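Homoprotocatechuate 2,3-dioxygenase (Brevibacterium fuscum, PDB 4Z6M) catalyses the iron(II)-dependent extradiol ring opening of homoprotocatechuate by molecular oxygen, here as an engineered variant of the enzyme. Local coordinates at residues Arg165-Leu170 against Phe175-Asp180; Glu179-Asp184 against Asn290-Trp295. The protein carries 1 engineered substitution. All coordinates share one frame; numbering follows the deposited sequence.

In the fold
Strand 176-182 serves both contacts, and their segments share Glu-179 and Asp-180. Contact 1 joins the strand to helix 163-172, its close neighbour in sequence; contact 2 joins the far end of the same strand to a loop more than a hundred residues later. Both are buried, the first about 14 Å and the second about 18 Å from the centre of the chain, with contact centres about 16 Å apart. Their chemistry differs. In contact 1 an arginine bridges to an aspartate beside a leucine-phenylalanine touch, whereas contact 2 has no hydrogen bond across it: an isoleucine methyl meets two arginines whose charges are paired with Glu-329.

Contact 1 (Arg165-Leu170 against Phe175-Asp180)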
loop_
_atom_site.group_PDB
_atom_site.type_symbol
_atom_site.label_atom_id
_atom_site.label_comp_id
_atom_site.label_asym_id
_atom_site.label_seq_id
_atom_site.Cartn_x
_atom_site.Cartn_y
_atom_site.Cartn_z
ATOM N N ARG A 165 34.843 -19.349 7.460
ATOM C CA ARG A 165 35.734 -19.686 6.357
ATOM C C ARG A 165 35.211 -19.113 5.046
ATOM O O ARG A 165 35.966 -18.513 4.265
ATOM C CB ARG A 165 35.886 -21.200 6.242
ATOM C CG ARG A 165 36.810 -21.660 5.120
ATOM C CD ARG A 165 36.962 -23.163 5.158
ATOM N NE ARG A 165 37.971 -23.612 4.195
ATOM C CZ ARG A 165 37.719 -24.188 3.021
ATOM N NH1 ARG A 165 36.480 -24.450 2.620
ATOM N NH2 ARG A 165 38.739 -24.525 2.239
ATOM N N GLY A 166 33.913 -19.281 4.812
ATOM C CA GLY A 166 33.300 -18.724 3.613
ATOM C C GLY A 166 33.273 -17.215 3.595
ATOM O O GLY A 166 33.488 -16.601 2.560
ATOM N N ARG A 167 32.982 -16.621 4.752
ATOM C CA ARG A 167 32.959 -15.163 4.876
ATOM C C ARG A 167 34.288 -14.520 4.489
ATOM O O ARG A 167 34.311 -13.558 3.738
ATOM C CB ARG A 167 32.555 -14.751 6.293
ATOM C CG ARG A 167 32.703 -13.269 6.590
ATOM C CD ARG A 167 32.590 -13.101 8.082
ATOM N NE ARG A 167 32.641 -11.713 8.506
ATOM C CZ ARG A 167 31.887 -11.236 9.501
ATOM N NH1 ARG A 167 31.011 -12.027 10.136
ATOM N NH2 ARG A 167 31.973 -9.975 9.830
ATOM N N LYS A 168 35.390 -15.051 5.003
ATOM C CA LYS A 168 36.710 -14.516 4.680
ATOM C C LYS A 168 36.982 -14.564 3.172
ATOM O O LYS A 168 37.459 -13.583 2.585
ATOM C CB LYS A 168 37.779 -15.272 5.458
ATOM C CG LYS A 168 39.131 -14.601 5.407
ATOM C CD LYS A 168 40.002 -15.126 4.298
ATOM C CE LYS A 168 41.467 -14.883 4.620
ATOM N NZ LYS A 168 42.239 -14.981 3.367
ATOM N N TYR A 169 36.643 -15.685 2.552
ATOM C CA TYR A 169 36.823 -15.857 1.114
ATOM C C TYR A 169 36.002 -14.832 0.319
ATOM O O TYR A 169 36.512 -14.192 -0.588
ATOM C CB TYR A 169 36.520 -17.305 0.718
ATOM C CG TYR A 169 35.888 -17.495 -0.648
ATOM C CD1 TYR A 169 36.613 -17.295 -1.815
ATOM C CD2 TYR A 169 34.568 -17.863 -0.758
ATOM C CE1 TYR A 169 36.036 -17.462 -3.062
ATOM C CE2 TYR A 169 33.972 -18.032 -2.004
ATOM C CZ TYR A 169 34.716 -17.837 -3.138
ATOM O OH TYR A 169 34.140 -18.011 -4.365
ATOM N N LEU A 170 34.742 -14.642 0.707
ATOM C CA LEU A 170 33.886 -13.672 0.015
ATOM C C LEU A 170 34.340 -12.250 0.263
ATOM O O LEU A 170 34.237 -11.418 -0.633
ATOM C CB LEU A 170 32.411 -13.870 0.371
ATOM C CG LEU A 170 31.769 -15.144 -0.197
ATOM C CD1 LEU A 170 30.371 -15.328 0.353
ATOM C CD2 LEU A 170 31.735 -15.175 -1.716
ATOM N N PHE A 175 33.164 -8.805 -1.492
ATOM C CA PHE A 175 31.852 -8.643 -0.828
ATOM C C PHE A 175 32.066 -8.039 0.556
ATOM O O PHE A 175 33.059 -8.346 1.215
ATOM C CB PHE A 175 31.122 -9.974 -0.697
ATOM C CG PHE A 175 30.647 -10.547 -2.013
ATOM C CD1 PHE A 175 31.496 -11.261 -2.824
ATOM C CD2 PHE A 175 29.313 -10.431 -2.401
ATOM C CE1 PHE A 175 31.047 -11.790 -4.030
ATOM C CE2 PHE A 175 28.868 -10.986 -3.589
ATOM C CZ PHE A 175 29.740 -11.666 -4.403
ATOM N N ARG A 176 31.155 -7.170 0.974
ATOM C CA ARG A 176 31.244 -6.509 2.272
ATOM C C ARG A 176 30.116 -7.021 3.164
ATOM O O ARG A 176 28.939 -6.997 2.779
ATOM C CB ARG A 176 31.120 -4.986 2.077
ATOM C CG ARG A 176 32.105 -4.386 1.050
ATOM C CD ARG A 176 31.418 -3.874 -0.238
ATOM N NE ARG A 176 32.289 -3.042 -1.091
ATOM C CZ ARG A 176 31.954 -2.533 -2.288
ATOM N NH1 ARG A 176 30.755 -2.759 -2.837
ATOM N NH2 ARG A 176 32.834 -1.786 -2.957
ATOM N N VAL A 177 30.482 -7.484 4.360
ATOM C CA VAL A 177 29.486 -8.004 5.287
ATOM C C VAL A 177 28.656 -6.864 5.831
ATOM O O VAL A 177 29.178 -5.807 6.182
ATOM C CB VAL A 177 30.138 -8.816 6.421
ATOM C CG1 VAL A 177 29.122 -9.215 7.482
ATOM C CG2 VAL A 177 30.798 -10.048 5.814
ATOM N N THR A 178 27.360 -7.095 5.872
ATOM C CA THR A 178 26.405 -6.133 6.405
ATOM C C THR A 178 25.875 -6.589 7.724
ATOM O O THR A 178 25.897 -5.824 8.667
ATOM C CB THR A 178 25.275 -5.916 5.386
ATOM O OG1 THR A 178 24.731 -7.186 5.011
ATOM C CG2 THR A 178 25.820 -5.222 4.189
ATOM N N GLU A 179 25.358 -7.806 7.800
ATOM C CA GLU A 179 24.819 -8.348 9.039
ATOM C C GLU A 179 25.263 -9.789 9.243
ATOM O O GLU A 179 25.634 -10.473 8.292
ATOM C CB GLU A 179 23.294 -8.279 9.032
ATOM C CG GLU A 179 22.769 -6.866 8.743
ATOM C CD GLU A 179 21.379 -6.602 9.283
ATOM O OE1 GLU A 179 21.058 -7.152 10.330
ATOM O OE2 GLU A 179 20.605 -5.811 8.670
ATOM N N ASP A 180 25.220 -10.249 10.486
ATOM C CA ASP A 180 25.518 -11.644 10.801
ATOM C C ASP A 180 24.812 -12.075 12.066
ATOM O O ASP A 180 24.229 -11.239 12.781
ATOM C CB ASP A 180 27.024 -11.907 10.815
ATOM C CG ASP A 180 27.768 -11.256 11.940
ATOM O OD1 ASP A 180 27.268 -10.374 12.625
ATOM O OD2 ASP A 180 28.945 -11.600 12.093
HETATM O O HOH W 1 30.818 -9.550 12.511
#
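Arg-167 reaches across from its helix to lie over Val-177 and finish on the carboxylate of Asp-180. Its path can be followed atom by atom. At CB the chain turns so that CG stands anti to the backbone N (chi1 171°), and from there it runs extended to NE, crossing the valine at about a right angle. CG is the first atom to touch, 3.8 Å from Val-177 CG2, and NE comes to 3.7 Å from the same methyl, so the aliphatic stem and the start of the guanidinium share one apolar support. Farther out, NH2 rests 3.8 Å from Val-177 CG1, and the valine thus covers one face of the flat group. NH1 donates a hydrogen bond to Asp-180 OD2 at 2.9 Å, part of a salt bridge, with an N-H...O angle of 156°. The oxygen lies in the guanidinium plane, but the two planes are turned 68° apart, and the arginine meets OD2 on its anti side, well out of the carboxylate plane. A water closes a second route: it accepts from Arg-167 NH2 at 2.9 Å and donates to Asp-180 OD2 at 2.8 Å. The other carboxylate oxygen, OD1, is taken by Thr-284.

This pairing belongs to the beta-alpha-beta-beta-beta module of the glyoxalase/dioxygenase fold, in which helix 163-172 packs against the sheet containing strand 176-182. Where the chain returns from helix to strand, Phe-175 N donates to Leu-170 O at 3.0 Å. That carbonyl oxygen also sits at the edge of the phenylalanine ring, in its plane. Leu-170 CD2 approaches Phe-175 CD1 at 4.1 Å, and both side chains also touch Met-193 of strand 188-194 and Thr-202 of strand 202-206.

Contact 2 (Glu179-Asp184 against Asn290-Trp295); sequences EDIQDD and NQRRDW
The meeting of Ile-181 with Arg-292 and Arg-293 is a small, buried packing contact without a hydrogen bond, 125 Å² in all, a methyl group against two arginine side chains. Strand 176-182 belongs to a beta-alpha-beta-beta-beta module of the glyoxalase/dioxygenase fold; the edge strand 283-286 of this chain's sheet pairs with it from much later in the chain, and the loop after that strand supplies the arginines. One methyl group does all the touching from the strand. Ile-181 points toward the loop with CG1 anti to its carbonyl carbon (chi1 -66°), and chi2 of 173° extends the branch and brings CD1 up to the arginines. There CD1 sits 3.6 Å above the guanidinium plane of Arg-293, offset toward the rim, with CZ and NH2 each 3.8 Å from it. The stem of Arg-292 supplies a second surface, its CD being 4.0 Å from the same methyl.

Neither arginine finds its charge partner across this contact. Arg-292 NH2 and Arg-293 NE both form salt bridges to OE2 of Glu-329, so one carboxylate oxygen gathers both guanidinium groups. Tyr-305 packs on both, while Trp-192 adds to the covering of Arg-293. The Arg-293 side chain is about 8 Å from the iron held by His-155, His-214 and Glu-267, a position consistent with a place in the surroundings of the active site.

The loop also faces the assembly: Gln-291 NE2 and Trp-295 NE1 hydrogen-bond to the backbone oxygens of Gly-233 and Asp-230 of a neighbouring subunit. Between the two arginines themselves, Arg-293 CG lies 3.9 Å above the guanidinium plane of Arg-292, offset toward the rim.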
loop_
_atom_site.group_PDB
_atom_site.type_symbol
_atom_site.label_atom_id
_atom_site.label_comp_id
_atom_site.label_asym_id
_atom_site.label_seq_id
_atom_site.Cartn_x
_atom_site.Cartn_y
_atom_site.Cartn_z
ATOM N N GLU A 179 25.358 -7.806 7.800
ATOM C CA GLU A 179 24.819 -8.348 9.039
ATOM C C GLU A 179 25.263 -9.789 9.243
ATOM O O GLU A 179 25.634 -10.473 8.292
ATOM C CB GLU A 179 23.294 -8.279 9.032
ATOM C CG GLU A 179 22.769 -6.866 8.743
ATOM C CD GLU A 179 21.379 -6.602 9.283
ATOM O OE1 GLU A 179 21.058 -7.152 10.330
ATOM O OE2 GLU A 179 20.605 -5.811 8.670
ATOM N N ASP A 180 25.220 -10.249 10.486
ATOM C CA ASP A 180 25.518 -11.644 10.801
ATOM C C ASP A 180 24.812 -12.075 12.066
ATOM O O ASP A 180 24.229 -11.239 12.781
ATOM C CB ASP A 180 27.024 -11.907 10.815
ATOM C CG ASP A 180 27.768 -11.256 11.940
ATOM O OD1 ASP A 180 27.268 -10.374 12.625
ATOM O OD2 ASP A 180 28.945 -11.600 12.093
ATOM N N ILE A 181 24.829 -13.391 12.288
ATOM C CA ILE A 181 24.242 -13.965 13.486
ATOM C C ILE A 181 25.310 -14.805 14.172
ATOM O O ILE A 181 25.893 -15.684 13.542
ATOM C CB ILE A 181 23.015 -14.852 13.150
ATOM C CG1 ILE A 181 21.879 -14.010 12.573
ATOM C CG2 ILE A 181 22.534 -15.630 14.373
ATOM C CD1 ILE A 181 20.694 -14.809 12.067
ATOM N N GLN A 182 25.519 -14.543 15.458
ATOM C CA GLN A 182 26.505 -15.264 16.271
ATOM C C GLN A 182 25.913 -15.627 17.611
ATOM O O GLN A 182 24.844 -15.148 17.966
ATOM C CB GLN A 182 27.751 -14.399 16.488
ATOM C CG GLN A 182 28.480 -14.041 15.219
ATOM C CD GLN A 182 29.787 -13.335 15.477
ATOM O OE1 GLN A 182 30.494 -13.622 16.455
ATOM N NE2 GLN A 182 30.142 -12.454 14.585
ATOM N N ASP A 183 26.612 -16.448 18.388
ATOM C CA ASP A 183 26.273 -16.586 19.803
ATOM C C ASP A 183 27.407 -16.141 20.699
ATOM O O ASP A 183 28.440 -15.653 20.219
ATOM C CB ASP A 183 25.760 -17.999 20.128
ATOM C CG ASP A 183 26.796 -19.074 19.999
ATOM O OD1 ASP A 183 28.006 -18.757 19.906
ATOM O OD2 ASP A 183 26.386 -20.266 19.999
ATOM N N ASP A 184 27.197 -16.282 22.006
ATOM C CA ASP A 184 28.181 -15.844 22.978
ATOM C C ASP A 184 29.291 -16.868 23.228
ATOM O O ASP A 184 30.127 -16.661 24.123
ATOM C CB ASP A 184 27.485 -15.487 24.311
ATOM C CG ASP A 184 26.827 -16.700 25.022
ATOM O OD1 ASP A 184 26.961 -17.882 24.584
ATOM O OD2 ASP A 184 26.163 -16.449 26.056
ATOM N N ASN A 290 14.772 -13.877 19.355
ATOM C CA ASN A 290 13.632 -14.318 18.584
ATOM C C ASN A 290 13.075 -13.265 17.645
ATOM O O ASN A 290 12.129 -13.567 16.950
ATOM C CB ASN A 290 12.515 -14.801 19.516
ATOM C CG ASN A 290 11.439 -15.573 18.783
ATOM O OD1 ASN A 290 11.715 -16.558 18.087
ATOM N ND2 ASN A 290 10.193 -15.132 18.936
ATOM N N GLN A 291 13.672 -12.077 17.576
ATOM C CA GLN A 291 13.322 -11.096 16.546
ATOM C C GLN A 291 14.327 -10.997 15.398
ATOM O O GLN A 291 14.163 -10.155 14.513
ATOM C CB GLN A 291 13.063 -9.706 17.160
ATOM C CG GLN A 291 11.922 -9.694 18.161
ATOM C CD GLN A 291 11.461 -8.324 18.677
ATOM O OE1 GLN A 291 10.598 -8.259 19.545
ATOM N NE2 GLN A 291 12.053 -7.254 18.202
ATOM N N ARG A 292 15.338 -11.870 15.378
ATOM C CA ARG A 292 16.419 -11.694 14.414
ATOM C C ARG A 292 15.996 -12.122 13.003
ATOM O O ARG A 292 16.461 -11.530 12.043
ATOM C CB ARG A 292 17.667 -12.451 14.838
ATOM C CG ARG A 292 17.575 -13.961 14.582
ATOM C CD ARG A 292 18.513 -14.844 15.407
ATOM N NE ARG A 292 18.298 -16.235 15.028
ATOM C CZ ARG A 292 17.245 -16.934 15.420
ATOM N NH1 ARG A 292 16.383 -16.423 16.284
ATOM N NH2 ARG A 292 17.066 -18.164 14.968
ATOM N N ARG A 293 15.195 -13.189 12.884
ATOM C CA ARG A 293 14.836 -13.721 11.559
ATOM C C ARG A 293 13.433 -13.281 11.148
ATOM O O ARG A 293 13.209 -12.864 10.005
ATOM C CB ARG A 293 14.975 -15.247 11.548
ATOM C CG ARG A 293 16.430 -15.685 11.458
ATOM C CD ARG A 293 16.599 -17.104 10.983
ATOM N NE ARG A 293 18.006 -17.481 10.847
ATOM C CZ ARG A 293 18.767 -17.237 9.792
ATOM N NH1 ARG A 293 18.314 -16.564 8.750
ATOM N NH2 ARG A 293 20.004 -17.697 9.766
ATOM N N ASP A 294 12.507 -13.355 12.098
ATOM C CA ASP A 294 11.195 -12.721 12.004
ATOM C C ASP A 294 11.096 -11.711 13.132
ATOM O O ASP A 294 11.080 -12.077 14.312
ATOM C CB ASP A 294 10.052 -13.739 12.061
ATOM C CG ASP A 294 8.756 -13.111 11.712
ATOM O OD1 ASP A 294 8.495 -12.932 10.486
ATOM O OD2 ASP A 294 8.022 -12.714 12.629
ATOM N N TRP A 295 11.009 -10.442 12.747
ATOM C CA TRP A 295 10.991 -9.325 13.690
ATOM C C TRP A 295 9.773 -9.366 14.611
ATOM O O TRP A 295 9.792 -8.813 15.715
ATOM C CB TRP A 295 10.968 -8.046 12.853
ATOM C CG TRP A 295 10.949 -6.732 13.550
ATOM C CD1 TRP A 295 10.016 -5.757 13.408
ATOM C CD2 TRP A 295 11.997 -6.174 14.368
ATOM N NE1 TRP A 295 10.374 -4.631 14.112
ATOM C CE2 TRP A 295 11.581 -4.872 14.735
ATOM C CE3 TRP A 295 13.207 -6.663 14.878
ATOM C CZ2 TRP A 295 12.371 -4.040 15.523
ATOM C CZ3 TRP A 295 13.979 -5.822 15.705
ATOM C CH2 TRP A 295 13.542 -4.537 16.012
#